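Local coordinates for putative molybdenum cofactor biosynthesis protein (Corynebacterium diphtheriae, PDB 2G2C), which is of unknown function but belongs to the molybdenum cofactor biosynthesis family and probably binds molybdopterin, at residues N24-L29 with G144-T149; S47-P52 with V59-T64; E89-F94 with A134-A139. All blocks are in the same frame, centred on the assembly; numbering follows the deposited sequence. Where two conformers were deposited one is given.

Interaction 1 of 3, residues N24-L29 with G144-T149; sequences NKALPL and GGITDT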
loop_
_atom_site.group_PDB
_atom_site.type_symbol
_atom_site.label_atom_id
_atom_site.label_comp_id
_atom_site.label_asym_id
_atom_site.label_seq_id
_atom_site.Cartn_x
_atom_site.Cartn_y
_atom_site.Cartn_z
ATOM N N ASN A 24 -6.408 -2.548 -15.233
ATOM C CA ASN A 24 -5.778 -2.648 -13.928
ATOM C C ASN A 24 -4.515 -3.522 -14.074
ATOM O O ASN A 24 -4.582 -4.752 -14.028
ATOM C CB ASN A 24 -6.757 -3.197 -12.908
ATOM C CG ASN A 24 -6.178 -3.253 -11.487
ATOM O OD1 ASN A 24 -4.970 -3.008 -11.259
ATOM N ND2 ASN A 24 -7.035 -3.567 -10.534
ATOM N N LYS A 25 -3.381 -2.872 -14.305
ATOM C CA LYS A 25 -2.115 -3.596 -14.398
ATOM C C LYS A 25 -1.434 -3.778 -13.049
ATOM O O LYS A 25 -0.557 -4.653 -12.896
ATOM C CB LYS A 25 -1.137 -2.882 -15.332
ATOM C CG LYS A 25 -1.606 -2.838 -16.752
ATOM C CD LYS A 25 -0.510 -2.231 -17.624
ATOM C CE LYS A 25 -1.008 -2.053 -19.045
ATOM N NZ LYS A 25 -0.466 -0.774 -19.591
ATOM N N ALA A 26 -1.803 -2.939 -12.079
ATOM C CA ALA A 26 -1.156 -3.002 -10.771
ATOM C C ALA A 26 -1.487 -4.264 -10.007
ATOM O O ALA A 26 -0.613 -4.855 -9.335
ATOM C CB ALA A 26 -1.517 -1.745 -9.928
ATOM N N LEU A 27 -2.754 -4.666 -10.070
ATOM C CA LEU A 27 -3.209 -5.859 -9.350
ATOM C C LEU A 27 -2.423 -7.131 -9.760
ATOM O O LEU A 27 -1.835 -7.811 -8.906
ATOM C CB LEU A 27 -4.736 -6.041 -9.547
ATOM C CG LEU A 27 -5.316 -7.357 -9.082
ATOM C CD1 LEU A 27 -5.079 -7.614 -7.577
ATOM C CD2 LEU A 27 -6.770 -7.377 -9.457
ATOM N N PRO A 28 -2.442 -7.496 -11.059
ATOM C CA PRO A 28 -1.709 -8.720 -11.449
ATOM C C PRO A 28 -0.209 -8.628 -11.225
ATOM O O PRO A 28 0.424 -9.642 -10.894
ATOM C CB PRO A 28 -2.029 -8.895 -12.944
ATOM C CG PRO A 28 -2.456 -7.547 -13.411
ATOM C CD PRO A 28 -3.148 -6.890 -12.200
ATOM N N LEU A 29 0.336 -7.428 -11.388
ATOM C CA LEU A 29 1.750 -7.225 -11.076
ATOM C C LEU A 29 2.022 -7.493 -9.578
ATOM O O LEU A 29 2.906 -8.291 -9.217
ATOM C CB LEU A 29 2.268 -5.848 -11.520
ATOM C CG LEU A 29 3.666 -5.467 -11.021
ATOM C CD1 LEU A 29 4.733 -6.472 -11.469
ATOM C CD2 LEU A 29 3.978 -4.088 -11.498
ATOM N N GLY A 144 6.690 0.448 -12.994
ATOM C CA GLY A 144 8.073 0.645 -12.551
ATOM C C GLY A 144 8.145 1.161 -11.125
ATOM O O GLY A 144 8.972 0.699 -10.326
ATOM N N GLY A 145 7.245 2.079 -10.772
ATOM C CA GLY A 145 7.211 2.614 -9.408
ATOM C C GLY A 145 6.820 1.515 -8.416
ATOM O O GLY A 145 7.409 1.420 -7.345
ATOM N N ILE A 146 5.850 0.671 -8.770
ATOM C CA ILE A 146 5.469 -0.453 -7.914
ATOM C C ILE A 146 6.643 -1.409 -7.702
ATOM O O ILE A 146 6.851 -1.908 -6.602
ATOM C CB ILE A 146 4.288 -1.199 -8.566
ATOM C CG1 ILE A 146 3.027 -0.343 -8.436
ATOM C CG2 ILE A 146 4.038 -2.529 -7.886
ATOM C CD1 ILE A 146 1.899 -0.761 -9.373
ATOM N N THR A 147 7.384 -1.731 -8.775
ATOM C CA THR A 147 8.493 -2.693 -8.611
ATOM C C THR A 147 9.633 -2.132 -7.753
ATOM O O THR A 147 10.284 -2.876 -7.002
ATOM C CB THR A 147 9.047 -3.199 -9.967
ATOM O OG1 THR A 147 9.647 -2.126 -10.687
ATOM C CG2 THR A 147 7.916 -3.825 -10.791
ATOM N N ASP A 148 9.876 -0.829 -7.850
ATOM C CA ASP A 148 10.875 -0.167 -7.003
ATOM C C ASP A 148 10.423 -0.134 -5.528
ATOM O O ASP A 148 11.227 -0.366 -4.605
ATOM C CB ASP A 148 11.167 1.241 -7.501
ATOM C CG ASP A 148 12.068 1.257 -8.729
ATOM O OD1 ASP A 148 12.776 0.259 -9.015
ATOM O OD2 ASP A 148 12.044 2.291 -9.429
ATOM N N THR A 149 9.142 0.135 -5.312
ATOM C CA THR A 149 8.632 0.112 -3.937
ATOM C C THR A 149 8.783 -1.287 -3.365
ATOM O O THR A 149 9.270 -1.473 -2.248
ATOM C CB THR A 149 7.149 0.555 -3.913
ATOM O OG1 THR A 149 7.110 1.952 -4.237
ATOM C CG2 THR A 149 6.517 0.285 -2.568
#
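A26 and I146 make the tight end of this helix-to-helix contact: the CD1 methyl of I146 comes to 3.6 Å from CB of A26. I146 keeps CG1 anti to its carbonyl carbon (chi1 -72°), and the chain then runs on extended, so that CD1 reaches the small alanine A26 in the first part of helix 26-34. Both residues are buried. Alanine suits its place because a single methyl lets the tip of the isoleucine come down close to the helix backbone, where CD1 also lies 4.0 Å from CA of A26. The other branch of I146 serves L29. Its CG2 stands 3.9 Å from CD2 of L29, the two side chains lying alongside, pointing opposite ways.

Farther out the packing is looser and only partly sheltered. There CD2 of L29 is 4.0 Å from CG2 of T147, with the two side chains set nearly perpendicular. T147 can offer this methyl because its hydroxyl is turned back to its own helix: OG1 donates to O of G144 at 2.9 Å.

In the turn leading into the other helix, N24 OD1 takes the N-H of L27 in a capping bond. A26 also rests on V12 of strand 5-13 and I146 on A139 of strand 135-139, so helices 26-34 and 143-153 lie side by side on one face of the mixed alpha/beta sheet. No directional bond joins the two segments, and the packing of methyls sets their spacing.

Interaction 2 of 3, residues S47-P52 with V59-T64; sequences SEVVVP and VEAIAT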
loop_
_atom_site.group_PDB
_atom_site.type_symbol
_atom_site.label_atom_id
_atom_site.label_comp_id
_atom_site.label_asym_id
_atom_site.label_seq_id
_atom_site.Cartn_x
_atom_site.Cartn_y
_atom_site.Cartn_z
ATOM N N SER A 47 -8.532 -9.222 -0.127
ATOM C CA SER A 47 -9.311 -8.161 -0.751
ATOM C C SER A 47 -8.493 -7.494 -1.851
ATOM O O SER A 47 -7.312 -7.246 -1.632
ATOM C CB SER A 47 -9.669 -7.118 0.317
ATOM O OG SER A 47 -10.368 -6.022 -0.236
ATOM N N GLU A 48 -9.122 -7.198 -2.982
ATOM C CA GLU A 48 -8.544 -6.237 -3.934
ATOM C C GLU A 48 -9.662 -5.387 -4.467
ATOM O O GLU A 48 -10.764 -5.883 -4.747
ATOM C CB GLU A 48 -7.769 -6.902 -5.068
ATOM C CG GLU A 48 -8.600 -7.847 -5.915
ATOM C CD GLU A 48 -9.400 -7.174 -7.040
ATOM O OE1 GLU A 48 -10.258 -7.878 -7.620
ATOM O OE2 GLU A 48 -9.202 -5.971 -7.356
ATOM N N VAL A 49 -9.417 -4.082 -4.534
ATOM C CA VAL A 49 -10.412 -3.148 -5.039
ATOM C C VAL A 49 -9.748 -2.085 -5.902
ATOM O O VAL A 49 -8.519 -1.897 -5.848
ATOM C CB VAL A 49 -11.221 -2.464 -3.878
ATOM C CG1 VAL A 49 -11.828 -3.517 -2.946
ATOM C CG2 VAL A 49 -10.300 -1.559 -3.065
ATOM N N VAL A 50 -10.568 -1.424 -6.722
ATOM C CA VAL A 50 -10.184 -0.221 -7.427
ATOM C C VAL A 50 -11.132 0.860 -6.912
ATOM O O VAL A 50 -12.371 0.646 -6.844
ATOM C CB VAL A 50 -10.367 -0.362 -8.958
ATOM C CG1 VAL A 50 -10.045 0.988 -9.631
ATOM C CG2 VAL A 50 -9.511 -1.508 -9.480
ATOM N N VAL A 51 -10.586 2.010 -6.548
ATOM C CA VAL A 51 -11.436 3.131 -6.117
ATOM C C VAL A 51 -11.058 4.369 -6.930
ATOM O O VAL A 51 -9.919 4.496 -7.384
ATOM C CB VAL A 51 -11.267 3.391 -4.558
ATOM C CG1 VAL A 51 -11.720 2.164 -3.772
ATOM C CG2 VAL A 51 -9.830 3.813 -4.194
ATOM N N PRO A 52 -12.014 5.295 -7.098
ATOM C CA PRO A 52 -11.679 6.580 -7.673
ATOM C C PRO A 52 -10.689 7.324 -6.754
ATOM O O PRO A 52 -10.566 7.021 -5.549
ATOM C CB PRO A 52 -13.013 7.354 -7.665
ATOM C CG PRO A 52 -14.064 6.318 -7.479
ATOM C CD PRO A 52 -13.438 5.171 -6.736
ATOM N N VAL A 59 -9.714 6.481 2.253
ATOM C CA VAL A 59 -10.022 6.193 3.661
ATOM C C VAL A 59 -10.991 5.032 3.820
ATOM O O VAL A 59 -10.763 4.151 4.651
ATOM C CB VAL A 59 -10.591 7.439 4.430
ATOM C CG1 VAL A 59 -11.165 7.011 5.824
ATOM C CG2 VAL A 59 -9.513 8.479 4.577
ATOM N N GLU A 60 -12.075 5.040 3.035
ATOM C CA GLU A 60 -13.073 3.966 3.166
ATOM C C GLU A 60 -12.444 2.622 2.817
ATOM O O GLU A 60 -12.663 1.632 3.498
ATOM C CB GLU A 60 -14.255 4.237 2.255
ATOM C CG GLU A 60 -15.289 3.177 2.281
ATOM C CD GLU A 60 -16.438 3.485 1.342
ATOM O OE1 GLU A 60 -16.204 3.950 0.173
ATOM O OE2 GLU A 60 -17.588 3.266 1.778
ATOM N N ALA A 61 -11.667 2.587 1.730
ATOM C CA ALA A 61 -11.011 1.336 1.331
ATOM C C ALA A 61 -10.009 0.801 2.372
ATOM O O ALA A 61 -9.938 -0.414 2.621
ATOM C CB ALA A 61 -10.353 1.505 -0.032
ATOM N N ILE A 62 -9.209 1.709 2.967
ATOM C CA ILE A 62 -8.267 1.261 3.977
ATOM C C ILE A 62 -8.976 0.771 5.245
ATOM O O ILE A 62 -8.616 -0.283 5.794
ATOM C CB ILE A 62 -7.262 2.382 4.330
ATOM C CG1 ILE A 62 -6.364 2.687 3.107
ATOM C CG2 ILE A 62 -6.416 1.966 5.495
ATOM C CD1 ILE A 62 -5.393 3.900 3.304
ATOM N N ALA A 63 -9.947 1.555 5.729
ATOM C CA ALA A 63 -10.659 1.204 6.954
ATOM C C ALA A 63 -11.366 -0.158 6.745
ATOM O O ALA A 63 -11.376 -1.017 7.638
ATOM C CB ALA A 63 -11.684 2.263 7.290
ATOM N N THR A 64 -11.962 -0.357 5.568
ATOM C CA THR A 64 -12.604 -1.636 5.268
ATOM C C THR A 64 -11.602 -2.803 5.301
ATOM O O THR A 64 -11.855 -3.865 5.897
ATOM C CB THR A 64 -13.332 -1.570 3.916
ATOM O OG1 THR A 64 -14.433 -0.651 4.023
ATOM C CG2 THR A 64 -13.828 -2.937 3.535
#
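V51 and V49 of strand 42-51 face A61 of helix 55-67, and the single methyl of that alanine receives both valines. V51 is the nearer, and its side chain can be followed outward. CB only carries the methyls toward A61, and is itself farther from CB of A61 than CG1 is. CG1, placed anti to the carbonyl carbon (chi1 -62°), is the branch that makes the contact, ending 4.0 Å from CB of A61. CG2 lies between the backbone N and the carbonyl carbon and makes no close approach to the helix segment. Beyond this pair, V51 also packs on V13 of the neighbouring strand 5-13.

Two residues back along the strand, V49 points to the same side, and its CG2 approaches CB of A61 at 4.3 Å, a looser touch. Alanine suits this place, since its short side chain allows the helix to lie close over a beta-branched strand surface, and valine suits an extended strand while giving it a broad hydrocarbon face. A61 and V49 both reach I11 of strand 5-13 as well, so the helix covers parts of two strands. P52 O, just past the strand, accepts from T57 OG1 in the first turn of the helix. Helix 55-67 is the connection of a beta-alpha-beta crossover, leading from edge strand 42-51 over strand 5-13 to the parallel strand 72-76.

Only 76 Å² is buried between the segments. With methyl groups alone meeting and no hydrogen bond across, the contact implies modest hydrophobic packing of a helix over the margin of the sheet.

Interaction 3 of 3, residues E89-F94 with A134-A139; sequences EATASF and ALIVNA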
loop_
_atom_site.group_PDB
_atom_site.type_symbol
_atom_site.label_atom_id
_atom_site.label_comp_id
_atom_site.label_asym_id
_atom_site.label_seq_id
_atom_site.Cartn_x
_atom_site.Cartn_y
_atom_site.Cartn_z
ATOM N N GLU A 89 -2.442 11.459 2.243
ATOM C CA GLU A 89 -3.192 12.116 3.325
ATOM C C GLU A 89 -4.171 11.103 3.968
ATOM O O GLU A 89 -4.269 10.981 5.203
ATOM C CB GLU A 89 -3.975 13.342 2.814
ATOM C CG GLU A 89 -3.082 14.536 2.375
ATOM C CD GLU A 89 -2.441 14.423 0.953
ATOM O OE1 GLU A 89 -2.464 13.349 0.292
ATOM O OE2 GLU A 89 -1.921 15.467 0.497
ATOM N N ALA A 90 -4.896 10.384 3.113
ATOM C CA ALA A 90 -5.832 9.378 3.616
ATOM C C ALA A 90 -5.066 8.326 4.454
ATOM O O ALA A 90 -5.485 7.909 5.546
ATOM C CB ALA A 90 -6.604 8.706 2.433
ATOM N N THR A 91 -3.928 7.891 3.940
ATOM C CA THR A 91 -3.151 6.888 4.626
ATOM C C THR A 91 -2.658 7.384 5.990
ATOM O O THR A 91 -2.723 6.651 6.989
ATOM C CB THR A 91 -1.977 6.432 3.748
ATOM O OG1 THR A 91 -2.494 5.884 2.527
ATOM C CG2 THR A 91 -1.077 5.381 4.503
ATOM N N ALA A 92 -2.151 8.619 6.023
ATOM C CA ALA A 92 -1.568 9.192 7.234
ATOM C C ALA A 92 -2.593 9.167 8.373
ATOM O O ALA A 92 -2.205 9.071 9.572
ATOM C CB ALA A 92 -1.132 10.599 6.968
ATOM N N SER A 93 -3.886 9.255 8.015
ATOM C CA SER A 93 -4.930 9.299 9.078
ATOM C C SER A 93 -4.952 8.029 9.924
ATOM O O SER A 93 -5.517 8.062 11.050
ATOM C CB SER A 93 -6.326 9.569 8.497
ATOM O OG SER A 93 -6.852 8.446 7.815
ATOM N N PHE A 94 -4.348 6.933 9.416
ATOM C CA PHE A 94 -4.327 5.633 10.089
ATOM C C PHE A 94 -2.990 5.345 10.763
ATOM O O PHE A 94 -2.867 4.344 11.466
ATOM C CB PHE A 94 -4.539 4.505 9.092
ATOM C CG PHE A 94 -5.887 4.540 8.442
ATOM C CD1 PHE A 94 -6.983 3.913 9.058
ATOM C CD2 PHE A 94 -6.089 5.243 7.249
ATOM C CE1 PHE A 94 -8.248 3.935 8.458
ATOM C CE2 PHE A 94 -7.375 5.287 6.647
ATOM C CZ PHE A 94 -8.441 4.625 7.249
ATOM N N ALA A 134 -1.211 -3.242 11.386
ATOM C CA ALA A 134 -1.014 -3.458 9.963
ATOM C C ALA A 134 0.080 -2.533 9.426
ATOM O O ALA A 134 0.309 -1.448 9.971
ATOM C CB ALA A 134 -2.297 -3.206 9.211
ATOM N N LEU A 135 0.745 -2.988 8.373
ATOM C CA LEU A 135 1.685 -2.176 7.608
ATOM C C LEU A 135 0.980 -1.671 6.350
ATOM O O LEU A 135 0.376 -2.474 5.639
ATOM C CB LEU A 135 2.840 -3.058 7.172
ATOM C CG LEU A 135 3.860 -2.443 6.215
ATOM C CD1 LEU A 135 4.665 -1.297 6.894
ATOM C CD2 LEU A 135 4.792 -3.564 5.724
ATOM N N ILE A 136 1.012 -0.367 6.088
ATOM C CA ILE A 136 0.394 0.204 4.902
ATOM C C ILE A 136 1.513 0.827 4.085
ATOM O O ILE A 136 2.385 1.536 4.649
ATOM C CB ILE A 136 -0.659 1.265 5.278
ATOM C CG1 ILE A 136 -1.687 0.684 6.256
ATOM C CG2 ILE A 136 -1.367 1.800 4.013
ATOM C CD1 ILE A 136 -2.728 1.667 6.659
ATOM N N VAL A 137 1.494 0.562 2.770
ATOM C CA VAL A 137 2.532 1.059 1.846
ATOM C C VAL A 137 1.817 1.702 0.676
ATOM O O VAL A 137 0.954 1.069 0.053
ATOM C CB VAL A 137 3.382 -0.133 1.304
ATOM C CG1 VAL A 137 4.290 0.288 0.134
ATOM C CG2 VAL A 137 4.205 -0.755 2.413
ATOM N N ASN A 138 2.173 2.961 0.388
ATOM C CA ASN A 138 1.659 3.663 -0.810
ATOM C C ASN A 138 2.654 3.532 -1.952
ATOM O O ASN A 138 3.776 4.061 -1.853
ATOM C CB ASN A 138 1.531 5.175 -0.561
ATOM C CG ASN A 138 0.545 5.549 0.529
ATOM O OD1 ASN A 138 0.697 6.624 1.093
ATOM N ND2 ASN A 138 -0.485 4.734 0.772
ATOM N N ALA A 139 2.262 2.838 -3.027
ATOM C CA ALA A 139 3.079 2.823 -4.248
ATOM C C ALA A 139 2.531 3.772 -5.307
ATOM O O ALA A 139 1.365 4.139 -5.280
ATOM C CB ALA A 139 3.133 1.408 -4.822
#
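This is a buried helix-on-strand contact, part polar and part apolar, in which T91 of helix 87-92 faces I136 and N138 of strand 135-139 in the middle of the sheet. Its polar half is one nearly straight hydrogen bond: N138 ND2 donates to OG1 of T91 at 2.9 Å, with an N-H...O angle of 167°, and the oxygen lies close to the amide plane. The same hydroxyl is bonded to T87 O, one turn earlier in the helix. N138 has further partners, T75 OG1 for its ND2 and I123 N for its OD1, so the amide is fixed in rotation and its polar atoms are satisfied within the core.

The methyl of T91 does different work. With CG2 anti to the backbone N and OG1 beside that N (chi1 -60°), the hydroxyl is turned to N138, and CG2 of T91 lies 3.6 Å from CG2 of I136. Threonine thus suits a place where the strand presents one polar and one aliphatic neighbour. Farther along, CD1 of I136 reaches CB of F94 at 4.2 Å.

I136 and N138 point to the same face, while V137 points to the other, where T149 and I153 of helix 143-153 pack. A central strand covered by helices on both faces is the layered alpha/beta architecture of the MoCF_biosynth, or molybdopterin-binding, fold.

From the N terminus, strand 5-13 leads to segment 24-29, which opens interaction 1; this is closed only at 144-149, after a loop of 114 residues. Both other contacts nest inside it. Interaction 2 closes first, a short excursion from edge strand 42-51 into helix 55-67. Interaction 3 follows in series, opening on helix 87-92 and closing on strand 135-139, just before helix 143-153 completes interaction 1. Interactions 2 and 3 meet where I62 and V59 pack against T91, A90 and F94, joining two neighbouring helices. Helix 143-153 packs on strand 135-139, linking interactions 1 and 3 through the sheet's other face, while N24 on V50 links interactions 1 and 2.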